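S-adenosylmethionine dependent methyltransferase (Mesorhizobium loti, PDB 3BKW) probably transfers a methyl group from S-adenosylmethionine to an acceptor that is not established. Local coordinates at residues R125-V130 with G195-A200; N199-S204 with L237-R242; L70-S75 with D99-P104; A29-A34 with S113-H118. All blocks are in the same frame, centred on the assembly; numbering follows the deposited sequence. Where two conformers were deposited one is given.

Contact 1: residues R125-V130 with G195-A200; sequences RLFRTV and GTTLNA. With EDO (1,2-ethanediol), chain G; EDO (1,2-ethanediol), chain E; EDO (1,2-ethanediol), chain C.
Phe-127 and Ala-200 mark the place where helices 123-133 and 194-203 come nearest in these segments, their CA atoms 7.7 Å apart and no hydrogen bond passing between the two. One ring bridges that gap. With CG anti to its own carbonyl carbon and beside the backbone N (chi1 -67°), Phe-127 sends its ring toward the second helix, where one edge does the touching. Its CE2 lies 3.7 Å from Ala-200 CB, and the methyl sits near the ring plane, so this is an edge contact without stacking. The same Phe-127 CE2 is 3.7 Å from the carbonyl oxygen Thr-197 O, which approaches obliquely, while Thr-197 CG2 is a looser neighbour of the ring atom CZ. Leu-117, and Phe-140 of strand 138-145, also pack on the ring, while Thr-197 touches Phe-142 of that strand. Cutting Phe-127 back to an alanine removes the ring, and would probably open a gap between the helices and leave the Ala-200 methyl without its aromatic neighbour. Polar groups lie at the margins. Thr-197 OG1 shares a 2.7 Å hydrogen bond with O1 of the chain C ethanediol, and the guanidinium of Arg-128 meets the chain E ethanediol at its edge, Arg-128 NH2 donating to O1 over 3.1 Å. Both diols probably came from the crystallisation liquor. The chemistry therefore implies a small, mostly apolar joint without a hydrogen bond across it, to which the diol bonds are incidental.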
loop_
_atom_site.group_PDB
_atom_site.type_symbol
_atom_site.label_atom_id
_atom_site.label_comp_id
_atom_site.label_asym_id
_atom_site.label_seq_id
_atom_site.Cartn_x
_atom_site.Cartn_y
_atom_site.Cartn_z
ATOM N N ARG A 125 -8.156 13.637 10.308
ATOM C CA ARG A 125 -8.774 14.074 11.571
ATOM C C ARG A 125 -9.373 12.871 12.295
ATOM O O ARG A 125 -9.159 12.679 13.494
ATOM C CB ARG A 125 -9.827 15.157 11.325
ATOM C CG ARG A 125 -10.546 15.661 12.563
ATOM C CD ARG A 125 -11.467 16.806 12.206
ATOM N NE ARG A 125 -12.073 17.465 13.370
ATOM C CZ ARG A 125 -13.150 17.051 14.047
ATOM N NH1 ARG A 125 -13.787 15.915 13.739
ATOM N NH2 ARG A 125 -13.588 17.779 15.079
ATOM N N LEU A 126 -10.120 12.060 11.553
ATOM C CA LEU A 126 -10.706 10.829 12.112
ATOM C C LEU A 126 -9.612 9.887 12.651
ATOM O O LEU A 126 -9.755 9.357 13.749
ATOM C CB LEU A 126 -11.637 10.143 11.097
ATOM C CG LEU A 126 -12.334 8.857 11.550
ATOM C CD1 LEU A 126 -13.719 8.682 10.873
ATOM C CD2 LEU A 126 -11.455 7.618 11.324
ATOM N N PHE A 127 -8.531 9.695 11.897
ATOM C CA PHE A 127 -7.419 8.858 12.356
ATOM C C PHE A 127 -6.828 9.364 13.675
ATOM O O PHE A 127 -6.542 8.575 14.576
ATOM C CB PHE A 127 -6.280 8.798 11.317
ATOM C CG PHE A 127 -6.598 8.084 10.022
ATOM C CD1 PHE A 127 -7.639 7.163 9.900
ATOM C CD2 PHE A 127 -5.746 8.253 8.930
ATOM C CE1 PHE A 127 -7.866 6.483 8.704
ATOM C CE2 PHE A 127 -5.961 7.583 7.728
ATOM C CZ PHE A 127 -7.006 6.686 7.616
ATOM N N ARG A 128 -6.634 10.675 13.794
ATOM C CA ARG A 128 -6.106 11.252 15.044
ATOM C C ARG A 128 -7.052 11.020 16.216
ATOM O O ARG A 128 -6.605 10.729 17.328
ATOM C CB ARG A 128 -5.778 12.728 14.895
ATOM C CG ARG A 128 -4.671 12.971 13.881
ATOM C CD ARG A 128 -4.312 14.438 13.792
ATOM N NE ARG A 128 -5.378 15.366 13.340
ATOM C CZ ARG A 128 -5.571 15.804 12.090
ATOM N NH1 ARG A 128 -4.821 15.389 11.085
ATOM N NH2 ARG A 128 -6.554 16.678 11.841
ATOM N N THR A 129 -8.350 11.112 15.949
ATOM C CA THR A 129 -9.384 10.868 16.957
ATOM C C THR A 129 -9.366 9.415 17.411
ATOM O O THR A 129 -9.405 9.134 18.622
ATOM C CB THR A 129 -10.758 11.295 16.417
ATOM O OG1 THR A 129 -10.732 12.716 16.232
ATOM C CG2 THR A 129 -11.889 10.956 17.375
ATOM N N VAL A 130 -9.278 8.499 16.451
ATOM C CA VAL A 130 -9.186 7.071 16.768
ATOM C C VAL A 130 -7.895 6.784 17.540
ATOM O O VAL A 130 -7.924 6.057 18.536
ATOM C CB VAL A 130 -9.360 6.195 15.505
ATOM C CG1 VAL A 130 -9.067 4.698 15.812
ATOM C CG2 VAL A 130 -10.773 6.349 14.934
ATOM N N GLY A 195 -1.025 4.985 -0.773
ATOM C CA GLY A 195 0.039 5.741 -0.087
ATOM C C GLY A 195 -0.493 6.871 0.770
ATOM O O GLY A 195 -0.065 7.036 1.903
ATOM N N THR A 196 -1.445 7.630 0.239
ATOM C CA THR A 196 -2.045 8.733 1.002
ATOM C C THR A 196 -2.688 8.218 2.292
ATOM O O THR A 196 -2.494 8.774 3.356
ATOM C CB THR A 196 -3.060 9.486 0.151
ATOM O OG1 THR A 196 -2.365 10.155 -0.916
ATOM C CG2 THR A 196 -3.850 10.516 0.991
ATOM N N THR A 197 -3.468 7.149 2.191
ATOM C CA THR A 197 -4.116 6.556 3.362
ATOM C C THR A 197 -3.109 6.090 4.396
ATOM O O THR A 197 -3.248 6.369 5.581
ATOM C CB THR A 197 -5.013 5.379 2.922
ATOM O OG1 THR A 197 -6.042 5.899 2.083
ATOM C CG2 THR A 197 -5.620 4.583 4.101
ATOM N N LEU A 198 -2.095 5.358 3.939
ATOM C CA LEU A 198 -1.083 4.831 4.853
ATOM C C LEU A 198 -0.230 5.926 5.478
ATOM O O LEU A 198 0.050 5.898 6.685
ATOM C CB LEU A 198 -0.206 3.796 4.162
ATOM C CG LEU A 198 -0.942 2.557 3.620
ATOM C CD1 LEU A 198 0.065 1.636 2.919
ATOM C CD2 LEU A 198 -1.733 1.817 4.671
ATOM N N ASN A 199 0.169 6.905 4.670
ATOM C CA ASN A 199 0.958 8.034 5.188
ATOM C C ASN A 199 0.186 8.835 6.239
ATOM O O ASN A 199 0.752 9.257 7.235
ATOM C CB ASN A 199 1.381 8.947 4.052
ATOM C CG ASN A 199 2.396 8.310 3.124
ATOM O OD1 ASN A 199 3.050 7.318 3.471
ATOM N ND2 ASN A 199 2.565 8.912 1.950
ATOM N N ALA A 200 -1.122 8.986 6.024
ATOM C CA ALA A 200 -2.000 9.671 6.982
ATOM C C ALA A 200 -2.093 8.906 8.307
ATOM O O ALA A 200 -2.047 9.513 9.381
ATOM C CB ALA A 200 -3.367 9.895 6.381
HETATM C C1 EDO G . 4.188 10.988 7.170
HETATM O O1 EDO G . 3.353 9.923 7.630
HETATM C C2 EDO G . 4.621 10.710 5.737
HETATM O O2 EDO G . 5.165 9.397 5.674
HETATM C C1 EDO E . -6.102 17.591 7.800
HETATM O O1 EDO E . -6.583 16.660 8.771
HETATM C C2 EDO E . -4.854 18.293 8.328
HETATM O O2 EDO E . -3.820 17.365 8.712
HETATM C C1 EDO C . -9.427 5.880 2.530
HETATM O O1 EDO C . -8.428 6.888 2.795
HETATM C C2 EDO C . -9.938 5.945 1.082
HETATM O O2 EDO C . -10.891 6.990 0.893
#

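Contact 2: residues N199-S204 with L237-R242; sequences NALIRS and LLVSAR. With EDO (1,2-ethanediol), chain G.
Leu-201 reaches from helix 194-203 to strand 236-242 and touches it with a single methyl, CD1. Its CG stands anti to the carbonyl carbon and beside the backbone N (chi1 -74°), and the extended second torsion carries CD1 on toward the strand. There CD1 meets Val-239 CG1 at 3.7 Å, the two side chains sliding past each other in opposite directions. Val-239 offers that methyl because its CG1 is anti to the backbone N (chi1 -178°). Two residues along the strand, Ala-241 CB makes a looser contact with Leu-201 CD1 at 4.4 Å. All three residues are buried, and Ile-208 of strand 207-213 also packs on Leu-201.

Farther along, Ser-204 folds its hydroxyl back onto the preceding turn: OG donates to Ala-200 O over 2.8 Å, tilted 30° from the carbonyl plane. Ser-204 N binds the same oxygen from the opposite face of that plane, so two donors grip Ala-200 O. A helix laid by one aliphatic residue against alternate residues of a strand is the layered packing of an alpha/beta sandwich, here on the antiparallel end of a Rossmann-like methyltransferase sheet.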
loop_
_atom_site.group_PDB
_atom_site.type_symbol
_atom_site.label_atom_id
_atom_site.label_comp_id
_atom_site.label_asym_id
_atom_site.label_seq_id
_atom_site.Cartn_x
_atom_site.Cartn_y
_atom_site.Cartn_z
ATOM N N ASN A 199 0.169 6.905 4.670
ATOM C CA ASN A 199 0.958 8.034 5.188
ATOM C C ASN A 199 0.186 8.835 6.239
ATOM O O ASN A 199 0.752 9.257 7.235
ATOM C CB ASN A 199 1.381 8.947 4.052
ATOM C CG ASN A 199 2.396 8.310 3.124
ATOM O OD1 ASN A 199 3.050 7.318 3.471
ATOM N ND2 ASN A 199 2.565 8.912 1.950
ATOM N N ALA A 200 -1.122 8.986 6.024
ATOM C CA ALA A 200 -2.000 9.671 6.982
ATOM C C ALA A 200 -2.093 8.906 8.307
ATOM O O ALA A 200 -2.047 9.513 9.381
ATOM C CB ALA A 200 -3.367 9.895 6.381
ATOM N N LEU A 201 -2.178 7.575 8.239
ATOM C CA LEU A 201 -2.124 6.754 9.454
ATOM C C LEU A 201 -0.815 6.939 10.202
ATOM O O LEU A 201 -0.809 7.136 11.407
ATOM C CB LEU A 201 -2.311 5.276 9.122
ATOM C CG LEU A 201 -3.727 4.820 8.754
ATOM C CD1 LEU A 201 -3.708 3.413 8.129
ATOM C CD2 LEU A 201 -4.598 4.837 9.996
ATOM N N ILE A 202 0.287 6.897 9.462
ATOM C CA ILE A 202 1.634 7.026 10.054
ATOM C C ILE A 202 1.808 8.406 10.714
ATOM O O ILE A 202 2.220 8.494 11.876
ATOM C CB ILE A 202 2.730 6.745 8.981
ATOM C CG1 ILE A 202 2.706 5.275 8.553
ATOM C CG2 ILE A 202 4.154 7.074 9.509
ATOM C CD1 ILE A 202 3.483 5.023 7.260
ATOM N N ARG A 203 1.437 9.469 9.994
ATOM C CA ARG A 203 1.517 10.850 10.518
ATOM C C ARG A 203 0.631 11.037 11.771
ATOM O O ARG A 203 0.961 11.824 12.666
ATOM C CB ARG A 203 1.108 11.844 9.419
ATOM C CG ARG A 203 1.386 13.299 9.665
ATOM C CD ARG A 203 0.995 14.164 8.449
ATOM N NE ARG A 203 1.660 13.720 7.208
ATOM C CZ ARG A 203 1.127 13.024 6.185
ATOM N NH1 ARG A 203 -0.173 12.679 6.122
ATOM N NH2 ARG A 203 1.926 12.696 5.157
ATOM N N SER A 204 -0.479 10.303 11.812
ATOM C CA SER A 204 -1.421 10.302 12.939
ATOM C C SER A 204 -0.943 9.507 14.173
ATOM O O SER A 204 -1.606 9.549 15.210
ATOM C CB SER A 204 -2.806 9.820 12.470
ATOM O OG SER A 204 -3.347 10.711 11.499
ATOM N N LEU A 237 -9.757 -2.167 -0.060
ATOM C CA LEU A 237 -8.484 -2.044 0.637
ATOM C C LEU A 237 -8.772 -2.351 2.108
ATOM O O LEU A 237 -9.677 -1.736 2.697
ATOM C CB LEU A 237 -7.909 -0.631 0.510
ATOM C CG LEU A 237 -6.559 -0.388 1.205
ATOM C CD1 LEU A 237 -5.432 -1.228 0.545
ATOM C CD2 LEU A 237 -6.178 1.100 1.231
ATOM N N LEU A 238 -8.008 -3.276 2.673
ATOM C CA LEU A 238 -8.126 -3.683 4.075
ATOM C C LEU A 238 -6.838 -3.258 4.779
ATOM O O LEU A 238 -5.732 -3.579 4.306
ATOM C CB LEU A 238 -8.338 -5.183 4.186
ATOM C CG LEU A 238 -9.372 -5.812 3.252
ATOM C CD1 LEU A 238 -9.455 -7.336 3.535
ATOM C CD2 LEU A 238 -10.748 -5.210 3.334
ATOM N N VAL A 239 -6.953 -2.539 5.891
ATOM C CA VAL A 239 -5.769 -2.092 6.636
ATOM C C VAL A 239 -5.912 -2.332 8.143
ATOM O O VAL A 239 -7.001 -2.136 8.697
ATOM C CB VAL A 239 -5.506 -0.557 6.450
ATOM C CG1 VAL A 239 -4.231 -0.118 7.189
ATOM C CG2 VAL A 239 -5.416 -0.155 4.982
ATOM N N SER A 240 -4.822 -2.798 8.762
ATOM C CA SER A 240 -4.679 -2.944 10.216
ATOM C C SER A 240 -3.514 -2.055 10.638
ATOM O O SER A 240 -2.443 -2.133 10.034
ATOM C CB SER A 240 -4.349 -4.381 10.598
ATOM O OG SER A 240 -4.087 -4.479 11.994
ATOM N N ALA A 241 -3.724 -1.230 11.655
ATOM C CA ALA A 241 -2.702 -0.328 12.184
ATOM C C ALA A 241 -2.715 -0.445 13.695
ATOM O O ALA A 241 -3.762 -0.741 14.290
ATOM C CB ALA A 241 -2.970 1.082 11.760
ATOM N N ARG A 242 -1.549 -0.257 14.297
ATOM C CA ARG A 242 -1.386 -0.351 15.736
ATOM C C ARG A 242 -0.915 0.973 16.296
ATOM O O ARG A 242 -0.153 1.681 15.652
ATOM C CB ARG A 242 -0.346 -1.416 16.045
ATOM C CG ARG A 242 -0.200 -1.754 17.513
ATOM C CD ARG A 242 0.923 -2.754 17.776
ATOM N NE ARG A 242 2.209 -2.256 17.261
ATOM C CZ ARG A 242 2.801 -2.607 16.110
ATOM N NH1 ARG A 242 2.267 -3.513 15.288
ATOM N NH2 ARG A 242 3.961 -2.040 15.776
HETATM C C1 EDO G . 4.188 10.988 7.170
HETATM O O1 EDO G . 3.353 9.923 7.630
HETATM C C2 EDO G . 4.621 10.710 5.737
HETATM O O2 EDO G . 5.165 9.397 5.674
#

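Contact 3: residues L70-S75 with D99-P104; sequences LGLDLS and DKLHLP
Leu-72 CD1 is the methyl on which this contact turns, meeting two leucines of the loop that leads from strand 91-95 to strand 108-114. Leu-101 CD1 lies 3.8 Å from it, the two side chains crossing at about a right angle. Leu-103 CD2 comes to 4.0 Å from the same Leu-72 CD1 on a more slanting approach. The closest atoms are all methyls, and no hydrogen bond joins the segments.

On the loop side, Leu-101 has its CG anti to the backbone N (chi1 -178°), which swings CD1 closer to the strand than the first bond of the side chain would suggest. Farther out, Val-48 and Leu-50 of the adjoining strand 46-50 pack on Leu-72, while Leu-126 and Thr-129 of helix 123-133 pack on Leu-101.

Beyond Leu-72 the strand ends in a turn fixed by Asp-73. Its OD2 accepts from Ser-75 N at 3.1 Å through the anti lone pair, nearly straight at 169°, which makes an Asx turn; OD1 is held by Gly-53 N. Ser-75 then serves as N-cap of helix 76-84, its OG bonded to Met-78 N. An acidic residue at the end of the second strand, beside the glycine-containing loop after the first, is characteristic of the Rossmann-like fold of S-adenosylmethionine-dependent methyltransferases, where it commonly binds the cofactor ribose.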
loop_
_atom_site.group_PDB
_atom_site.type_symbol
_atom_site.label_atom_id
_atom_site.label_comp_id
_atom_site.label_asym_id
_atom_site.label_seq_id
_atom_site.Cartn_x
_atom_site.Cartn_y
_atom_site.Cartn_z
ATOM N N LEU A 70 -19.124 -0.395 21.461
ATOM C CA LEU A 70 -19.823 0.862 21.168
ATOM C C LEU A 70 -19.988 0.890 19.648
ATOM O O LEU A 70 -18.989 0.939 18.919
ATOM C CB LEU A 70 -19.029 2.075 21.638
ATOM C CG LEU A 70 -19.604 3.459 21.259
ATOM C CD1 LEU A 70 -21.025 3.681 21.835
ATOM C CD2 LEU A 70 -18.651 4.552 21.711
ATOM N N GLY A 71 -21.230 0.829 19.188
ATOM C CA GLY A 71 -21.557 0.893 17.765
ATOM C C GLY A 71 -22.043 2.287 17.440
ATOM O O GLY A 71 -22.991 2.764 18.060
ATOM N N LEU A 72 -21.395 2.938 16.472
ATOM C CA LEU A 72 -21.741 4.293 16.055
ATOM C C LEU A 72 -22.206 4.348 14.604
ATOM O O LEU A 72 -21.566 3.776 13.730
ATOM C CB LEU A 72 -20.538 5.202 16.215
ATOM C CG LEU A 72 -19.919 5.289 17.608
ATOM C CD1 LEU A 72 -18.753 6.314 17.589
ATOM C CD2 LEU A 72 -20.948 5.655 18.660
ATOM N N ASP A 73 -23.298 5.078 14.360
ATOM C CA ASP A 73 -23.836 5.261 13.011
ATOM C C ASP A 73 -24.627 6.582 12.988
ATOM O O ASP A 73 -25.052 7.066 14.026
ATOM C CB ASP A 73 -24.718 4.062 12.621
ATOM C CG ASP A 73 -24.869 3.905 11.120
ATOM O OD1 ASP A 73 -24.076 3.134 10.522
ATOM O OD2 ASP A 73 -25.749 4.577 10.538
ATOM N N LEU A 74 -24.781 7.159 11.807
ATOM C CA LEU A 74 -25.523 8.416 11.649
ATOM C C LEU A 74 -27.035 8.199 11.698
ATOM O O LEU A 74 -27.747 9.083 12.140
ATOM C CB LEU A 74 -25.134 9.102 10.333
ATOM C CG LEU A 74 -25.630 10.543 10.098
ATOM C CD1 LEU A 74 -25.119 11.533 11.151
ATOM C CD2 LEU A 74 -25.181 10.985 8.716
ATOM N N SER A 75 -27.504 7.019 11.279
ATOM C CA SER A 75 -28.940 6.704 11.193
ATOM C C SER A 75 -29.558 6.210 12.499
ATOM O O SER A 75 -29.287 5.083 12.925
ATOM C CB SER A 75 -29.179 5.656 10.093
ATOM O OG SER A 75 -30.544 5.300 10.035
ATOM N N ASP A 99 -17.731 12.503 10.364
ATOM C CA ASP A 99 -17.043 13.748 9.974
ATOM C C ASP A 99 -16.792 14.685 11.148
ATOM O O ASP A 99 -15.964 15.576 11.024
ATOM C CB ASP A 99 -17.841 14.526 8.916
ATOM C CG ASP A 99 -17.891 13.822 7.592
ATOM O OD1 ASP A 99 -16.822 13.425 7.089
ATOM O OD2 ASP A 99 -18.990 13.709 7.011
ATOM N N LYS A 100 -17.519 14.511 12.253
ATOM C CA LYS A 100 -17.387 15.335 13.465
ATOM C C LYS A 100 -17.230 14.414 14.683
ATOM O O LYS A 100 -17.778 14.672 15.751
ATOM C CB LYS A 100 -18.644 16.202 13.628
ATOM C CG LYS A 100 -19.011 17.066 12.425
ATOM C CD LYS A 100 -20.296 17.830 12.696
ATOM N N LEU A 101 -16.445 13.351 14.516
ATOM C CA LEU A 101 -16.301 12.319 15.528
ATOM C C LEU A 101 -15.521 12.753 16.764
ATOM O O LEU A 101 -14.439 13.343 16.652
ATOM C CB LEU A 101 -15.598 11.091 14.929
ATOM C CG LEU A 101 -15.372 9.838 15.800
ATOM C CD1 LEU A 101 -16.695 9.160 16.152
ATOM C CD2 LEU A 101 -14.407 8.847 15.130
ATOM N N HIS A 102 -16.101 12.435 17.922
ATOM C CA HIS A 102 -15.467 12.642 19.208
ATOM C C HIS A 102 -15.504 11.293 19.924
ATOM O O HIS A 102 -16.512 10.589 19.876
ATOM C CB HIS A 102 -16.164 13.759 19.984
ATOM C CG HIS A 102 -16.024 15.105 19.337
ATOM N ND1 HIS A 102 -16.944 15.599 18.436
ATOM C CD2 HIS A 102 -15.054 16.046 19.436
ATOM C CE1 HIS A 102 -16.555 16.791 18.019
ATOM N NE2 HIS A 102 -15.412 17.086 18.610
ATOM N N LEU A 103 -14.381 10.915 20.534
ATOM C CA LEU A 103 -14.274 9.665 21.273
ATOM C C LEU A 103 -13.527 9.939 22.569
ATOM O O LEU A 103 -12.589 10.757 22.566
ATOM C CB LEU A 103 -13.543 8.580 20.465
ATOM C CG LEU A 103 -14.234 7.931 19.255
ATOM C CD1 LEU A 103 -13.273 6.945 18.569
ATOM C CD2 LEU A 103 -15.517 7.225 19.670
ATOM N N PRO A 104 -13.927 9.268 23.675
ATOM C CA PRO A 104 -13.201 9.428 24.918
ATOM C C PRO A 104 -11.800 8.829 24.805
ATOM O O PRO A 104 -11.610 7.803 24.148
ATOM C CB PRO A 104 -14.058 8.657 25.931
ATOM C CG PRO A 104 -14.775 7.681 25.141
ATOM C CD PRO A 104 -15.060 8.333 23.842
#

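Contact 4: residues A29-A34 with S113-H118; sequences AAEWPA and SSLALH
Glu-31 meets Ser-114 and Leu-115 in a partly buried, water-mediated contact at the C-terminal end of strand 108-114, a central parallel strand of the Rossmann-like methyltransferase sheet. On the other side is the turn that leads into helix 32-38, a type I beta turn from Ala-29 to Trp-32 closed by the bond from Trp-32 N to Ala-29 O. The C-terminal ends of the parallel strands line the cofactor cleft in related methyltransferases, so a position near such a cleft is plausible here.

The glutamate places its CG between the backbone N and the carbonyl carbon (chi1 80°) and bends again at chi2 (-69°), folding the carboxylate toward the strand end. Leu-115 comes from the opposite direction, and its CD1 rests 3.7 Å from Glu-31 OE2, an apolar methyl beside a carboxylate oxygen. Phe-236 packs on both residues and so adds strand 236-242 to the junction. Leu-115 itself has positive backbone angles (phi 53°), as the chain turns away from the strand.

Between Glu-31 OE2 and Ser-114 OG the gap of 4.4 Å is too long for a direct bond. One water spans it, donating to Glu-31 OE2 at 2.7 Å and hydrogen-bonded to Ser-114 OG, also at 2.7 Å.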
loop_
_atom_site.group_PDB
_atom_site.type_symbol
_atom_site.label_atom_id
_atom_site.label_comp_id
_atom_site.label_asym_id
_atom_site.label_seq_id
_atom_site.Cartn_x
_atom_site.Cartn_y
_atom_site.Cartn_z
ATOM N N ALA A 29 -20.641 -11.100 3.215
ATOM C CA ALA A 29 -19.559 -10.186 2.793
ATOM C C ALA A 29 -18.313 -10.984 2.442
ATOM O O ALA A 29 -17.693 -11.583 3.322
ATOM C CB ALA A 29 -19.241 -9.173 3.883
ATOM N N ALA A 30 -17.944 -10.963 1.158
ATOM C CA ALA A 30 -16.781 -11.689 0.635
ATOM C C ALA A 30 -15.494 -11.338 1.344
ATOM O O ALA A 30 -14.649 -12.211 1.549
ATOM C CB ALA A 30 -16.608 -11.422 -0.869
ATOM N N GLU A 31 -15.356 -10.055 1.695
ATOM C CA GLU A 31 -14.169 -9.550 2.382
ATOM C C GLU A 31 -14.139 -9.732 3.906
ATOM O O GLU A 31 -13.111 -9.429 4.519
ATOM C CB GLU A 31 -13.903 -8.068 2.041
ATOM C CG GLU A 31 -14.715 -6.982 2.756
ATOM C CD GLU A 31 -16.204 -6.906 2.408
ATOM O OE1 GLU A 31 -16.714 -7.693 1.567
ATOM O OE2 GLU A 31 -16.870 -6.024 3.001
ATOM N N TRP A 32 -15.231 -10.212 4.503
ATOM C CA TRP A 32 -15.272 -10.408 5.961
ATOM C C TRP A 32 -14.208 -11.375 6.494
ATOM O O TRP A 32 -13.508 -11.010 7.429
ATOM C CB TRP A 32 -16.678 -10.734 6.479
ATOM C CG TRP A 32 -16.704 -11.293 7.868
ATOM C CD1 TRP A 32 -17.075 -12.534 8.216
ATOM C CD2 TRP A 32 -16.296 -10.632 9.075
ATOM N NE1 TRP A 32 -16.952 -12.702 9.560
ATOM C CE2 TRP A 32 -16.461 -11.560 10.120
ATOM C CE3 TRP A 32 -15.787 -9.358 9.371
ATOM C CZ2 TRP A 32 -16.184 -11.254 11.456
ATOM C CZ3 TRP A 32 -15.484 -9.043 10.719
ATOM C CH2 TRP A 32 -15.678 -10.000 11.739
ATOM N N PRO A 33 -14.096 -12.598 5.936
ATOM C CA PRO A 33 -13.048 -13.498 6.443
ATOM C C PRO A 33 -11.623 -12.934 6.451
ATOM O O PRO A 33 -10.891 -13.140 7.423
ATOM C CB PRO A 33 -13.167 -14.707 5.524
ATOM C CG PRO A 33 -14.596 -14.694 5.093
ATOM C CD PRO A 33 -14.924 -13.262 4.915
ATOM N N ALA A 34 -11.254 -12.213 5.392
ATOM C CA ALA A 34 -9.946 -11.549 5.295
ATOM C C ALA A 34 -9.772 -10.469 6.349
ATOM O O ALA A 34 -8.715 -10.382 6.972
ATOM C CB ALA A 34 -9.770 -10.940 3.924
ATOM N N SER A 113 -13.973 -0.605 11.447
ATOM C CA SER A 113 -14.863 0.086 10.525
ATOM C C SER A 113 -14.957 -0.614 9.183
ATOM O O SER A 113 -13.949 -0.814 8.522
ATOM C CB SER A 113 -14.399 1.514 10.315
ATOM O OG SER A 113 -15.335 2.222 9.508
ATOM N N SER A 114 -16.171 -0.987 8.793
ATOM C CA SER A 114 -16.428 -1.604 7.501
ATOM C C SER A 114 -17.061 -0.617 6.523
ATOM O O SER A 114 -18.195 -0.166 6.728
ATOM C CB SER A 114 -17.349 -2.810 7.659
ATOM O OG SER A 114 -17.758 -3.302 6.387
ATOM N N LEU A 115 -16.300 -0.275 5.489
ATOM C CA LEU A 115 -16.815 0.480 4.344
ATOM C C LEU A 115 -17.522 1.782 4.687
ATOM O O LEU A 115 -18.608 2.086 4.174
ATOM C CB LEU A 115 -17.707 -0.458 3.518
ATOM C CG LEU A 115 -17.068 -1.773 3.059
ATOM C CD1 LEU A 115 -18.079 -2.610 2.252
ATOM C CD2 LEU A 115 -15.785 -1.522 2.273
ATOM N N ALA A 116 -16.893 2.541 5.573
ATOM C CA ALA A 116 -17.395 3.849 6.017
ATOM C C ALA A 116 -16.432 5.003 5.761
ATOM O O ALA A 116 -16.866 6.099 5.463
ATOM C CB ALA A 116 -17.724 3.806 7.523
ATOM N N LEU A 117 -15.125 4.764 5.909
ATOM C CA LEU A 117 -14.147 5.831 5.864
ATOM C C LEU A 117 -13.944 6.469 4.513
ATOM O O LEU A 117 -13.541 7.626 4.467
ATOM C CB LEU A 117 -12.819 5.421 6.484
ATOM C CG LEU A 117 -12.837 4.980 7.957
ATOM C CD1 LEU A 117 -11.378 5.056 8.444
ATOM C CD2 LEU A 117 -13.739 5.756 8.866
ATOM N N HIS A 118 -14.314 5.773 3.431
ATOM C CA HIS A 118 -14.278 6.390 2.099
ATOM C C HIS A 118 -15.301 7.517 1.916
ATOM O O HIS A 118 -15.233 8.232 0.926
ATOM C CB HIS A 118 -14.305 5.396 0.942
ATOM C CG HIS A 118 -15.423 4.418 0.999
ATOM N ND1 HIS A 118 -15.268 3.156 1.510
ATOM C CD2 HIS A 118 -16.715 4.511 0.624
ATOM C CE1 HIS A 118 -16.410 2.498 1.426
ATOM N NE2 HIS A 118 -17.312 3.305 0.914
HETATM O O HOH W 1 -15.873 -4.799 5.138
#

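Overall arrangement
Contacts 1 and 2 form one continuous unit: their centres are 6 Å apart, they share Asn-199 and Ala-200 on helix 194-203, and Leu-201 N of contact 2 lies 3.7 Å from Phe-127 CD2 of contact 1. Both also touch the second subunit. Helix 123-133 carries the packing onward, reaching contact 3 through Thr-129 and Leu-101, and contact 4 where Leu-126 CD1 and Leu-117 CD2 come within 3.5 Å. Contacts 3 and 4 do not touch, their nearest atoms being about 7 Å apart, but the ends of strands 68-73 and 108-114 probably both face the cofactor pocket, as in relatives. Contact 3 is nested within the chain loop that contact 4 closes.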